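Local coordinates for protein transcriptional regulator (Vibrio virus VP882, PDB 7DWM) that probably binds DNA as a LuxR-type transcriptional regulator of a vibriophage and carries the small molecule 3,5-dimethylpyrazin-2-ol in a pocket of its PAS fold, at residues E163-V168 against R200-A205; D180-L185 against R190-A195. All coordinates share one frame; numbering follows the deposited sequence.

Contact 1. Residues E163-V168 against R200-A205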
# COMPACT_ATOMS: atom_id res chain seq x y z
N GLU A 163 -19.23 7.20 18.63
CA GLU A 163 -18.00 6.42 18.58
C GLU A 163 -18.30 4.92 18.49
O GLU A 163 -17.74 4.22 17.64
CB GLU A 163 -17.14 6.73 19.80
CG GLU A 163 -16.44 8.07 19.73
CD GLU A 163 -15.15 8.11 20.54
OE1 GLU A 163 -14.26 8.91 20.19
OE2 GLU A 163 -15.03 7.34 21.51
N ARG A 164 -19.20 4.43 19.34
CA ARG A 164 -19.56 3.02 19.27
C ARG A 164 -20.25 2.69 17.96
O ARG A 164 -20.03 1.61 17.39
CB ARG A 164 -20.45 2.63 20.45
CG ARG A 164 -20.99 1.20 20.36
CD ARG A 164 -21.91 0.86 21.51
NE ARG A 164 -21.26 1.10 22.80
CZ ARG A 164 -21.90 1.08 23.96
NH1 ARG A 164 -21.23 1.31 25.09
NH2 ARG A 164 -23.20 0.84 24.01
N GLU A 165 -21.08 3.60 17.45
CA GLU A 165 -21.72 3.39 16.16
C GLU A 165 -20.69 3.34 15.05
O GLU A 165 -20.81 2.54 14.11
CB GLU A 165 -22.75 4.48 15.90
CG GLU A 165 -24.06 4.29 16.66
CD GLU A 165 -24.88 5.56 16.77
OE1 GLU A 165 -25.90 5.53 17.48
OE2 GLU A 165 -24.51 6.58 16.14
N GLU A 166 -19.66 4.18 15.13
CA GLU A 166 -18.57 4.13 14.16
C GLU A 166 -17.86 2.78 14.20
O GLU A 166 -17.54 2.20 13.15
CB GLU A 166 -17.59 5.27 14.40
CG GLU A 166 -18.06 6.60 13.83
CD GLU A 166 -16.96 7.64 13.76
OE1 GLU A 166 -16.02 7.57 14.58
OE2 GLU A 166 -17.03 8.53 12.88
N LEU A 167 -17.60 2.26 15.40
CA LEU A 167 -16.97 0.94 15.52
C LEU A 167 -17.86 -0.15 14.91
O LEU A 167 -17.39 -0.99 14.13
CB LEU A 167 -16.69 0.63 16.99
CG LEU A 167 -15.24 0.70 17.47
CD1 LEU A 167 -14.77 2.14 17.52
CD2 LEU A 167 -15.10 0.05 18.84
N VAL A 168 -19.14 -0.14 15.29
CA VAL A 168 -20.08 -1.14 14.79
C VAL A 168 -20.15 -1.10 13.27
O VAL A 168 -20.16 -2.14 12.61
CB VAL A 168 -21.47 -0.92 15.42
CG1 VAL A 168 -22.52 -1.77 14.71
CG2 VAL A 168 -21.43 -1.26 16.91
N ARG A 200 -28.62 2.42 11.06
CA ARG A 200 -29.54 2.28 9.94
C ARG A 200 -30.47 3.49 9.82
O ARG A 200 -30.63 4.06 8.74
CB ARG A 200 -30.35 0.99 10.10
CG ARG A 200 -30.83 0.39 8.81
CD ARG A 200 -32.02 -0.51 9.06
NE ARG A 200 -33.24 0.25 9.29
CZ ARG A 200 -34.06 0.07 10.32
NH1 ARG A 200 -33.78 -0.85 11.23
NH2 ARG A 200 -35.15 0.81 10.44
N ASN A 201 -31.09 3.88 10.93
CA ASN A 201 -32.02 5.00 10.88
C ASN A 201 -31.31 6.31 10.58
O ASN A 201 -31.85 7.17 9.88
CB ASN A 201 -32.81 5.09 12.19
CG ASN A 201 -34.00 4.16 12.20
OD1 ASN A 201 -34.48 3.74 11.15
ND2 ASN A 201 -34.47 3.82 13.39
N LYS A 202 -30.08 6.48 11.09
CA LYS A 202 -29.32 7.68 10.74
C LYS A 202 -29.02 7.73 9.25
O LYS A 202 -28.98 8.81 8.66
CB LYS A 202 -28.03 7.73 11.56
CG LYS A 202 -28.22 8.31 12.95
CD LYS A 202 -26.93 8.38 13.73
CE LYS A 202 -27.20 8.77 15.17
NZ LYS A 202 -25.96 9.00 15.96
N PHE A 203 -28.80 6.57 8.62
CA PHE A 203 -28.60 6.54 7.17
C PHE A 203 -29.90 6.68 6.40
O PHE A 203 -29.86 7.01 5.20
CB PHE A 203 -27.91 5.24 6.76
CG PHE A 203 -26.41 5.30 6.83
CD1 PHE A 203 -25.66 5.47 5.68
CD2 PHE A 203 -25.76 5.18 8.04
CE1 PHE A 203 -24.28 5.52 5.73
CE2 PHE A 203 -24.38 5.23 8.10
CZ PHE A 203 -23.64 5.40 6.95
N GLY A 204 -31.04 6.45 7.04
CA GLY A 204 -32.30 6.39 6.33
C GLY A 204 -32.55 5.08 5.63
O GLY A 204 -33.44 5.00 4.78
N ALA A 205 -31.80 4.04 5.97
CA ALA A 205 -31.94 2.75 5.31
C ALA A 205 -33.11 1.97 5.90
O ALA A 205 -33.47 2.14 7.07
CB ALA A 205 -30.65 1.94 5.43
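Glu165 and Lys202 join the two segments through a salt bridge, the one place where 163-168 touches 200-205. The first turn of helix 163-172 passes the last turn of helix 189-203 at a distance: even the nearest pair of CA atoms, those of Glu165 and Arg200, are 10.1 Å apart, and two long side chains span the gap. Glu165 sends its carboxylate across with the chain extended beyond CG. Lys202 NZ reaches Glu165 OE2 at 2.8 Å, using the syn lone pair, on the side of OE1. The lysine, also stretched out, with chi2, chi3 and chi4 all near 180°, meets the glutamate chain at about a right angle, and its CE follows NZ in, 3.6 Å from Glu165 OE2. Both ends of the bridge are engaged further: OE2 accepts from the backbone N of Thr162, OE1 pairs with Arg198, and Lys202 NZ also donates to the carbonyl O of Asn160. A buried carboxylate paired with both a lysine and an arginine would probably stay ionised. Farther along the first helix, Val168 turns to Ile196 and Ile199 of helix 189-203, adding apolar packing. The second helix ends at Phe203, and Gly204 follows with positive phi, with a bond from Ala205 N to Arg200 O (3.0 Å) and a weak one from Gly204 N to Asn201 O. Arg200 NE donates to Ala205 O at 2.9 Å, nearly straight at 163°; the oxygen lies in the guanidinium plane, while the donor sits above the carbonyl plane. This Schellman motif closes the long helix of a LuxR-type helix-turn-helix domain.

Contact 2. Residues D180-L185 against R190-A195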
# COMPACT_ATOMS: atom_id res chain seq x y z
N ASP A 180 -20.70 -11.39 16.06
CA ASP A 180 -19.26 -11.19 16.00
C ASP A 180 -18.87 -9.86 16.62
O ASP A 180 -17.92 -9.77 17.40
CB ASP A 180 -18.77 -11.28 14.56
CG ASP A 180 -18.94 -12.66 13.96
OD1 ASP A 180 -19.03 -13.64 14.73
OD2 ASP A 180 -18.98 -12.76 12.71
N ILE A 181 -19.61 -8.80 16.27
CA ILE A 181 -19.32 -7.48 16.82
C ILE A 181 -19.58 -7.46 18.32
O ILE A 181 -18.83 -6.84 19.09
CB ILE A 181 -20.14 -6.41 16.07
CG1 ILE A 181 -19.85 -6.50 14.57
CG2 ILE A 181 -19.83 -5.02 16.61
CD1 ILE A 181 -20.40 -5.35 13.76
N ALA A 182 -20.65 -8.13 18.76
CA ALA A 182 -20.90 -8.27 20.20
C ALA A 182 -19.71 -8.90 20.90
O ALA A 182 -19.32 -8.47 21.99
CB ALA A 182 -22.16 -9.11 20.43
N GLY A 183 -19.12 -9.93 20.28
CA GLY A 183 -17.90 -10.51 20.84
C GLY A 183 -16.75 -9.52 20.87
O GLY A 183 -16.07 -9.37 21.88
N MET A 184 -16.52 -8.84 19.75
CA MET A 184 -15.36 -7.95 19.63
C MET A 184 -15.44 -6.77 20.60
O MET A 184 -14.40 -6.30 21.06
CB MET A 184 -15.22 -7.45 18.20
CG MET A 184 -15.07 -8.55 17.17
SD MET A 184 -15.13 -7.94 15.48
CE MET A 184 -13.38 -7.71 15.17
N LEU A 185 -16.64 -6.28 20.90
CA LEU A 185 -16.79 -5.14 21.80
C LEU A 185 -17.22 -5.54 23.20
O LEU A 185 -17.37 -4.67 24.07
CB LEU A 185 -17.79 -4.13 21.23
CG LEU A 185 -17.73 -3.74 19.75
CD1 LEU A 185 -18.71 -2.61 19.48
CD2 LEU A 185 -16.32 -3.34 19.33
N ARG A 190 -28.01 -8.00 21.74
CA ARG A 190 -29.11 -7.02 21.71
C ARG A 190 -28.52 -5.62 21.68
O ARG A 190 -29.00 -4.81 20.91
CB ARG A 190 -29.91 -7.10 23.01
CG ARG A 190 -30.95 -8.21 23.07
CD ARG A 190 -31.57 -8.32 24.45
NE ARG A 190 -30.63 -8.16 25.55
CZ ARG A 190 -30.27 -9.12 26.39
NH1 ARG A 190 -29.40 -8.87 27.35
NH2 ARG A 190 -30.77 -10.34 26.27
N THR A 191 -27.50 -5.35 22.48
CA THR A 191 -26.88 -4.02 22.50
C THR A 191 -26.38 -3.67 21.11
O THR A 191 -26.64 -2.57 20.66
CB THR A 191 -25.79 -3.96 23.56
OG1 THR A 191 -26.47 -4.12 24.80
CG2 THR A 191 -25.04 -2.66 23.55
N ILE A 192 -25.68 -4.58 20.46
CA ILE A 192 -25.13 -4.32 19.13
C ILE A 192 -26.26 -4.16 18.13
O ILE A 192 -26.17 -3.36 17.19
CB ILE A 192 -24.15 -5.44 18.73
CG1 ILE A 192 -22.93 -5.44 19.65
CG2 ILE A 192 -23.74 -5.31 17.27
CD1 ILE A 192 -22.08 -4.20 19.55
N GLU A 193 -27.34 -4.93 18.30
CA GLU A 193 -28.49 -4.80 17.42
C GLU A 193 -29.15 -3.43 17.55
O GLU A 193 -29.56 -2.84 16.55
CB GLU A 193 -29.49 -5.92 17.72
CG GLU A 193 -30.17 -6.51 16.49
CD GLU A 193 -29.22 -7.33 15.64
OE1 GLU A 193 -28.81 -8.42 16.09
OE2 GLU A 193 -28.90 -6.88 14.52
N HIS A 194 -29.26 -2.92 18.78
CA HIS A 194 -29.76 -1.56 18.98
C HIS A 194 -28.86 -0.54 18.28
O HIS A 194 -29.35 0.41 17.64
CB HIS A 194 -29.84 -1.25 20.47
CG HIS A 194 -30.98 -1.92 21.17
ND1 HIS A 194 -32.25 -2.00 20.62
CD2 HIS A 194 -31.06 -2.53 22.38
CE1 HIS A 194 -33.05 -2.63 21.46
NE2 HIS A 194 -32.35 -2.97 22.53
N ALA A 195 -27.54 -0.72 18.40
CA ALA A 195 -26.61 0.19 17.73
C ALA A 195 -26.80 0.15 16.21
O ALA A 195 -26.79 1.20 15.55
CB ALA A 195 -25.17 -0.16 18.10
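Ile192 turns CG1 away from its own carbonyl carbon (chi1 -66°), and a bend at the next bond (chi2 -65°) places CD1 among the side chains of helix 178-185. Ile181 has the same first rotamer, which sets its CG2 beside its own carbonyl carbon and within 3.8 Å of Ile192 CD1. Ile181 meets its partner with this CG2 branch and with CB, while Ile192 uses both CD1 and CG2, the latter 4.0 Å from Ile181 CB. One turn later along the first helix, Leu185 comes in at about a right angle to Ile192, and its CD1 touches Ile192 CD1 at 3.7 Å. Ala182 meets the root of the same side chain: its CB is 3.8 Å from Ile192 CG1, and Ala182 CA is nearer still, 3.5 Å from Ile192 CG1. With so small a side chain at 182, the backbones come close here, the CA atoms of Ala182 and Ile192 being 5.9 Å apart. Ile192 is thus a knob in the hole formed by Ala178, Ile181, Ala182 and Leu185.

The two helices form the helix-turn-helix unit of the LuxR-type domain, with 178-185 as the first helix and 189-203 as the second, the one that in this family usually enters the DNA major groove. Their short segments have axes 9.0 Å apart at closest approach and N-to-C directions at 110°. Ile181 also packs on Phe171 and Leu172 of helix 163-172, so it serves two helix neighbours. Glu193 forms a salt bridge with Lys208, the first residue of helix 208-217.

How the contacts relate
Both contacts belong to the LuxR-type domain and share helix 189-203: contact 2 uses its early turns and contact 1 its C-terminal end. Their centres lie about 12 Å apart. Along the chain the order is 163-168, 180-185, 190-195, 200-205, so the two segments of contact 2 fall between those of contact 1. Helices 163-172 and 178-185 follow one another, and they meet directly: Leu167 CD2 is 3.6 Å from Leu185 CD2, and Val168 packs on Ile181 and Leu185. Helix 189-203, probably the DNA-reading helix, thus meets helix 178-185 through its early turns and helix 163-172 mainly farther along, ending at the salt bridge.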